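Local atomic coordinates of thioredoxin reductase (Streptomyces clavuligerus, PDB entry 4NTD), a protein that is an FAD-dependent flavoenzyme of the thioredoxin reductase family associated with disulfide bond formation in the sulfur-containing natural product holomycin. Residues G42-L47 against S307-G312; G291-G296 against A316-H321. All blocks are in the same frame, centred on the assembly; numbering follows the deposited sequence.

Contact 1: G42-L47 against S307-G312; sequences GLNAAL and SSAGMG. With FAD (flavin-adenine dinucleotide), chain C.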
loop_
_atom_site.group_PDB
_atom_site.type_symbol
_atom_site.label_atom_id
_atom_site.label_comp_id
_atom_site.label_asym_id
_atom_site.label_seq_id
_atom_site.Cartn_x
_atom_site.Cartn_y
_atom_site.Cartn_z
ATOM N N GLY A 42 11.363 0.303 0.954
ATOM C CA GLY A 42 12.325 -0.141 1.952
ATOM C C GLY A 42 12.199 0.605 3.268
ATOM O O GLY A 42 12.317 0.008 4.337
ATOM N N LEU A 43 11.954 1.911 3.199
ATOM C CA LEU A 43 11.840 2.717 4.416
ATOM C C LEU A 43 10.648 2.311 5.276
ATOM O O LEU A 43 10.785 2.194 6.495
ATOM C CB LEU A 43 11.769 4.214 4.099
ATOM C CG LEU A 43 13.087 4.886 3.700
ATOM C CD1 LEU A 43 12.819 6.305 3.226
ATOM C CD2 LEU A 43 14.092 4.881 4.845
ATOM N N ASN A 44 9.486 2.091 4.667
ATOM C CA ASN A 44 8.317 1.719 5.469
ATOM C C ASN A 44 8.443 0.290 6.011
ATOM O O ASN A 44 7.945 -0.003 7.101
ATOM C CB ASN A 44 6.996 1.938 4.717
ATOM C CG ASN A 44 5.870 2.413 5.634
ATOM O OD1 ASN A 44 5.130 3.340 5.300
ATOM N ND2 ASN A 44 5.743 1.786 6.800
ATOM N N ALA A 45 9.119 -0.592 5.275
ATOM C CA ALA A 45 9.432 -1.924 5.796
ATOM C C ALA A 45 10.321 -1.812 7.038
ATOM O O ALA A 45 10.032 -2.413 8.074
ATOM C CB ALA A 45 10.105 -2.781 4.731
ATOM N N ALA A 46 11.390 -1.025 6.932
ATOM C CA ALA A 46 12.321 -0.822 8.045
ATOM C C ALA A 46 11.658 -0.161 9.255
ATOM O O ALA A 46 11.969 -0.503 10.398
ATOM C CB ALA A 46 13.519 0.001 7.591
ATOM N N LEU A 47 10.751 0.780 9.001
ATOM C CA LEU A 47 10.052 1.491 10.073
ATOM C C LEU A 47 9.271 0.520 10.960
ATOM O O LEU A 47 9.402 0.545 12.187
ATOM C CB LEU A 47 9.114 2.552 9.486
ATOM C CG LEU A 47 8.237 3.351 10.458
ATOM C CD1 LEU A 47 9.071 4.003 11.549
ATOM C CD2 LEU A 47 7.428 4.396 9.705
ATOM N N SER A 307 1.808 3.339 -2.577
ATOM C CA SER A 307 1.613 1.890 -2.729
ATOM C C SER A 307 2.884 1.113 -2.382
ATOM O O SER A 307 2.819 0.022 -1.808
ATOM C CB SER A 307 1.138 1.537 -4.140
ATOM O OG SER A 307 -0.161 2.050 -4.383
ATOM N N SER A 308 4.039 1.677 -2.724
ATOM C CA SER A 308 5.315 1.073 -2.357
ATOM C C SER A 308 5.499 1.080 -0.835
ATOM O O SER A 308 5.892 0.072 -0.252
ATOM C CB SER A 308 6.466 1.785 -3.067
ATOM O OG SER A 308 6.319 1.664 -4.473
ATOM N N ALA A 309 5.187 2.207 -0.195
ATOM C CA ALA A 309 5.204 2.287 1.268
ATOM C C ALA A 309 4.252 1.260 1.878
ATOM O O ALA A 309 4.607 0.563 2.832
ATOM C CB ALA A 309 4.832 3.689 1.732
ATOM N N GLY A 310 3.047 1.171 1.317
ATOM C CA GLY A 310 2.041 0.215 1.778
ATOM C C GLY A 310 2.514 -1.226 1.709
ATOM O O GLY A 310 2.274 -2.008 2.632
ATOM N N MET A 311 3.195 -1.591 0.631
ATOM C CA MET A 311 3.698 -2.952 0.506
ATOM C C MET A 311 4.919 -3.200 1.400
ATOM O O MET A 311 5.153 -4.334 1.822
ATOM C CB MET A 311 3.976 -3.288 -0.957
ATOM C CG MET A 311 2.700 -3.522 -1.755
ATOM S SD MET A 311 1.677 -4.825 -1.037
ATOM C CE MET A 311 2.914 -6.104 -0.823
ATOM N N GLY A 312 5.682 -2.149 1.704
ATOM C CA GLY A 312 6.754 -2.247 2.697
ATOM C C GLY A 312 6.217 -2.611 4.072
ATOM O O GLY A 312 6.753 -3.490 4.746
HETATM P PA FAD C . 12.664 3.776 -5.383
HETATM O O1A FAD C . 11.943 4.948 -4.770
HETATM O O2A FAD C . 13.196 3.918 -6.784
HETATM O O5B FAD C . 13.885 3.391 -4.419
HETATM C C5B FAD C . 14.744 2.305 -4.743
HETATM C C4B FAD C . 16.070 2.526 -4.035
HETATM O O4B FAD C . 16.863 1.346 -4.135
HETATM C C3B FAD C . 16.882 3.660 -4.656
HETATM O O3B FAD C . 17.174 4.666 -3.678
HETATM C C2B FAD C . 18.147 2.992 -5.172
HETATM O O2B FAD C . 19.307 3.814 -5.004
HETATM C C1B FAD C . 18.224 1.733 -4.326
HETATM N N9A FAD C . 18.967 0.591 -4.903
HETATM C C8A FAD C . 18.747 0.000 -6.092
HETATM N N7A FAD C . 19.602 -1.035 -6.272
HETATM C C5A FAD C . 20.380 -1.116 -5.178
HETATM C C6A FAD C . 21.484 -1.981 -4.713
HETATM N N6A FAD C . 21.937 -2.988 -5.492
HETATM N N1A FAD C . 22.021 -1.724 -3.496
HETATM C C2A FAD C . 21.579 -0.718 -2.712
HETATM N N3A FAD C . 20.573 0.102 -3.076
HETATM C C4A FAD C . 19.950 -0.046 -4.273
HETATM N N1 FAD C . 5.034 8.410 -7.785
HETATM C C2 FAD C . 4.139 9.097 -7.039
HETATM O O2 FAD C . 3.456 8.460 -6.212
HETATM N N3 FAD C . 3.964 10.426 -7.159
HETATM C C4 FAD C . 4.678 11.164 -8.028
HETATM O O4 FAD C . 4.490 12.394 -8.121
HETATM C C4X FAD C . 5.689 10.490 -8.877
HETATM N N5 FAD C . 6.454 11.150 -9.783
HETATM C C5X FAD C . 7.356 10.477 -10.546
HETATM C C6 FAD C . 8.129 11.178 -11.467
HETATM C C7 FAD C . 9.064 10.523 -12.263
HETATM C C7M FAD C . 9.890 11.303 -13.256
HETATM C C8 FAD C . 9.244 9.055 -12.129
HETATM C C8M FAD C . 10.243 8.324 -12.987
HETATM C C9 FAD C . 8.476 8.346 -11.211
HETATM C C9A FAD C . 7.534 8.999 -10.411
HETATM N N10 FAD C . 6.740 8.300 -9.465
HETATM C C10 FAD C . 5.819 9.029 -8.694
HETATM C "C1'" FAD C . 6.842 6.852 -9.241
HETATM C "C2'" FAD C . 7.869 6.593 -8.139
HETATM O "O2'" FAD C . 9.186 6.819 -8.661
HETATM C "C3'" FAD C . 7.778 5.167 -7.598
HETATM O "O3'" FAD C . 6.442 4.918 -7.144
HETATM C "C4'" FAD C . 8.736 4.902 -6.435
HETATM O "O4'" FAD C . 10.060 5.355 -6.738
HETATM C "C5'" FAD C . 8.813 3.417 -6.103
HETATM O "O5'" FAD C . 9.398 3.267 -4.811
HETATM P P FAD C . 10.435 2.083 -4.493
HETATM O O1P FAD C . 9.925 0.809 -5.107
HETATM O O2P FAD C . 10.746 2.153 -3.019
HETATM O O3P FAD C . 11.754 2.440 -5.368
#

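Contact 2: G291-G296 against A316-H321; sequences GVWAVG and AFALNH. With GSH (glutathione), chain B.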
loop_
_atom_site.group_PDB
_atom_site.type_symbol
_atom_site.label_atom_id
_atom_site.label_comp_id
_atom_site.label_asym_id
_atom_site.label_seq_id
_atom_site.Cartn_x
_atom_site.Cartn_y
_atom_site.Cartn_z
ATOM N N GLY A 291 12.490 -16.604 3.305
ATOM C CA GLY A 291 13.204 -15.523 3.974
ATOM C C GLY A 291 13.475 -14.288 3.132
ATOM O O GLY A 291 14.084 -13.336 3.622
ATOM N N VAL A 292 13.021 -14.293 1.878
ATOM C CA VAL A 292 13.291 -13.198 0.942
ATOM C C VAL A 292 11.990 -12.528 0.495
ATOM O O VAL A 292 11.164 -13.143 -0.182
ATOM C CB VAL A 292 14.066 -13.698 -0.296
ATOM C CG1 VAL A 292 14.321 -12.556 -1.276
ATOM C CG2 VAL A 292 15.380 -14.342 0.127
ATOM N N TRP A 293 11.824 -11.266 0.889
ATOM C CA TRP A 293 10.683 -10.446 0.482
ATOM C C TRP A 293 11.114 -9.446 -0.590
ATOM O O TRP A 293 12.284 -9.066 -0.658
ATOM C CB TRP A 293 10.102 -9.690 1.687
ATOM C CG TRP A 293 9.011 -10.426 2.422
ATOM C CD1 TRP A 293 7.670 -10.208 2.314
ATOM C CD2 TRP A 293 9.169 -11.486 3.375
ATOM N NE1 TRP A 293 6.980 -11.066 3.136
ATOM C CE2 TRP A 293 7.875 -11.861 3.799
ATOM C CE3 TRP A 293 10.276 -12.154 3.914
ATOM C CZ2 TRP A 293 7.658 -12.875 4.734
ATOM C CZ3 TRP A 293 10.058 -13.165 4.843
ATOM C CH2 TRP A 293 8.759 -13.514 5.241
ATOM N N ALA A 294 10.160 -9.026 -1.418
ATOM C CA ALA A 294 10.397 -7.999 -2.435
ATOM C C ALA A 294 9.208 -7.043 -2.484
ATOM O O ALA A 294 8.062 -7.491 -2.518
ATOM C CB ALA A 294 10.618 -8.638 -3.794
ATOM N N VAL A 295 9.481 -5.738 -2.478
ATOM C CA VAL A 295 8.423 -4.720 -2.456
ATOM C C VAL A 295 8.729 -3.535 -3.367
ATOM O O VAL A 295 9.890 -3.209 -3.611
ATOM C CB VAL A 295 8.166 -4.177 -1.029
ATOM C CG1 VAL A 295 7.804 -5.306 -0.075
ATOM C CG2 VAL A 295 9.366 -3.402 -0.504
ATOM N N GLY A 296 7.669 -2.882 -3.834
ATOM C CA GLY A 296 7.771 -1.696 -4.678
ATOM C C GLY A 296 7.947 -1.971 -6.160
ATOM O O GLY A 296 7.532 -3.017 -6.669
ATOM N N ALA A 316 6.792 -6.157 6.172
ATOM C CA ALA A 316 7.267 -6.133 7.559
ATOM C C ALA A 316 6.356 -6.945 8.485
ATOM O O ALA A 316 6.834 -7.705 9.329
ATOM C CB ALA A 316 7.369 -4.699 8.052
ATOM N N PHE A 317 5.048 -6.768 8.312
ATOM C CA PHE A 317 4.023 -7.492 9.074
ATOM C C PHE A 317 4.243 -9.003 8.930
ATOM O O PHE A 317 4.388 -9.717 9.925
ATOM C CB PHE A 317 2.637 -7.084 8.544
ATOM C CG PHE A 317 1.473 -7.495 9.414
ATOM C CD1 PHE A 317 0.680 -6.528 10.019
ATOM C CD2 PHE A 317 1.132 -8.832 9.581
ATOM C CE1 PHE A 317 -0.407 -6.887 10.797
ATOM C CE2 PHE A 317 0.048 -9.195 10.364
ATOM C CZ PHE A 317 -0.724 -8.220 10.968
ATOM N N ALA A 318 4.293 -9.474 7.687
ATOM C CA ALA A 318 4.455 -10.901 7.399
ATOM C C ALA A 318 5.820 -11.433 7.838
ATOM O O ALA A 318 5.922 -12.527 8.399
ATOM C CB ALA A 318 4.238 -11.163 5.916
ATOM N N LEU A 319 6.865 -10.651 7.589
ATOM C CA LEU A 319 8.229 -11.061 7.909
ATOM C C LEU A 319 8.412 -11.234 9.419
ATOM O O LEU A 319 8.945 -12.251 9.868
ATOM C CB LEU A 319 9.232 -10.049 7.338
ATOM C CG LEU A 319 10.725 -10.395 7.358
ATOM C CD1 LEU A 319 11.463 -9.575 6.308
ATOM C CD2 LEU A 319 11.346 -10.181 8.733
ATOM N N ASN A 320 7.961 -10.256 10.200
ATOM C CA ASN A 320 8.068 -10.358 11.654
ATOM C C ASN A 320 7.265 -11.536 12.197
ATOM O O ASN A 320 7.736 -12.255 13.075
ATOM C CB ASN A 320 7.614 -9.078 12.349
ATOM C CG ASN A 320 7.739 -9.173 13.858
ATOM O OD1 ASN A 320 8.845 -9.241 14.394
ATOM N ND2 ASN A 320 6.607 -9.209 14.550
ATOM N N HIS A 321 6.058 -11.724 11.673
ATOM C CA HIS A 321 5.214 -12.853 12.071
ATOM C C HIS A 321 5.925 -14.183 11.892
ATOM O O HIS A 321 5.888 -15.041 12.775
ATOM C CB HIS A 321 3.908 -12.863 11.278
ATOM C CG HIS A 321 2.767 -12.254 12.016
ATOM N ND1 HIS A 321 1.628 -12.960 12.332
ATOM C CD2 HIS A 321 2.604 -11.017 12.541
ATOM C CE1 HIS A 321 0.805 -12.177 13.001
ATOM N NE2 HIS A 321 1.372 -10.990 13.139
HETATM N N1 GSH B . -3.270 -10.821 11.627
HETATM C CA1 GSH B . -2.318 -11.541 12.474
HETATM C C1 GSH B . -2.370 -13.030 12.077
HETATM O O11 GSH B . -3.292 -13.711 12.591
HETATM O O12 GSH B . -1.497 -13.457 11.280
HETATM C CB1 GSH B . -2.703 -11.481 13.932
HETATM C CG1 GSH B . -1.612 -10.855 14.800
HETATM C CD1 GSH B . -1.507 -9.370 14.462
HETATM O OE1 GSH B . -0.599 -8.934 13.757
HETATM N N2 GSH B . -2.407 -8.617 15.099
HETATM C CA2 GSH B . -2.514 -7.166 14.912
HETATM C C2 GSH B . -3.331 -6.940 13.711
HETATM O O2 GSH B . -4.007 -7.810 13.158
HETATM C CB2 GSH B . -1.256 -6.514 14.333
HETATM S SG2 GSH B . -0.509 -5.028 15.113
HETATM N N3 GSH B . -3.076 -5.724 13.268
HETATM C CA3 GSH B . -3.547 -5.309 12.016
HETATM C C3 GSH B . -4.542 -4.117 12.005
HETATM O O31 GSH B . -4.715 -3.361 13.130
HETATM O O32 GSH B . -5.162 -3.800 10.908
#

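Contact 1: G42-L47 against S307-G312
Asn-44 and Ala-45 meet Ala-309 and Gly-312 where helix 40-51 and helix 305-338 of the Rossmann-type FAD-binding domain come together. Gly-42, in the first of these, fits a GxGxxG glycine pattern, consistent with the dinucleotide-binding turn of the family. The helix segments run roughly side by side, inclined by 31° and only 7.1 Å apart at their axes. Gly-312 permits this closeness: a beta carbon on it would come 3.0 Å from Ala-45 N. Its carbonyl faces Ala-45 instead, with Gly-312 O 3.3 Å from Ala-45 CA in a bent CH···O contact (132° at the hydrogen), and Ala-45 CB also rests against that oxygen.

From the same seam the side chain of Asn-44 runs along Ala-309 toward the second subunit. Its CB lies 3.3 Å from Ala-309 O, and Asn-44 CG remains near that carbonyl oxygen at 3.6 Å. At the tip, OD1 passes alongside the methyl group of Ala-309, 3.6 Å from Ala-309 CB, with no hydrogen bond between the segments. The amide is satisfied across the dimer interface: OD1 accepts from Leu-76 N and ND2 donates to Gly-74 O, both of the second subunit. These two bonds fix the rotation of the amide.

One turn before Gly-312, Ser-308 brings the second helix to the cofactor. Its OG lies beside its own backbone N, anti to the carbonyl carbon, and is hydrogen-bonded to Leu-304 O; Ser-308 OG also lies 3.5 Å from FAD C5'.

Contact 2: G291-G296 against A316-H321
Strand 292-294, which ends one side of a five-stranded parallel sheet, packs on helix 305-338 through the indole of Trp-293, laid against Leu-319 and Ala-318. Leu-319 sits over one face of the indole: its CB is 3.9 Å from the centroid of the six-membered ring of Trp-293 and only 3° off the normal, a CH-pi contact. Farther along the side chain, CG is anti to the backbone N (chi1 -170°), which sends Leu-319 CD1 along the same face to the rim, 3.7 Å from Trp-293 CE3. The helix backbone joins in as well, with Leu-319 CA 3.7 Å from Trp-293 CH2. Near the pyrrole end, the methyl carbon CB of Ala-318 approaches Trp-293 NE1 at 3.9 Å, while the N-H itself is hydrogen-bonded to Ser-284 OG.

In the Rossmann-type FAD domain the strand is paired with strand 134-137, and Trp-293 reaches from it to the helix. With Trp-293 exchanged for an alanine, the face under Leu-319 would probably be lost, leaving a gap there and Ser-284 OG without its indole mate.

The helix presents another side to the second subunit. There Phe-317 meets the ring of Tyr-164 of that subunit, and Asn-320 ND2 is hydrogen-bonded to the same tyrosine's OH. One residue on, His-321 reaches a glutathione that is also hydrogen-bonded to Arg-65 of the second subunit. The imidazole NE2 of His-321 donates to GSH OE1 over 2.9 Å, moderately bent at 147°, while GSH CG1 lies at the ring edge, in its plane.

Helix 305-338 takes part in both contacts, offering residues near its start to helix 40-51 in contact 1 and later residues to strand 292-294 in contact 2. Both are buried, but contact 1 lies deeper, its centre about 12 Å from that of the chain, against about 16 Å for contact 2. All touching residues of contact 1 are buried, whereas Ala-318 in contact 2 is partly exposed; both border the dimer interface. Contact 1 is a close helix-helix seam of glycine, alanine, one asparagine and backbone carbonyls beside FAD, whereas contact 2 relies on one large aromatic ring against an aliphatic side chain. They adjoin directly, Ala-45 O lying 3.5 Å from Ala-316 CB.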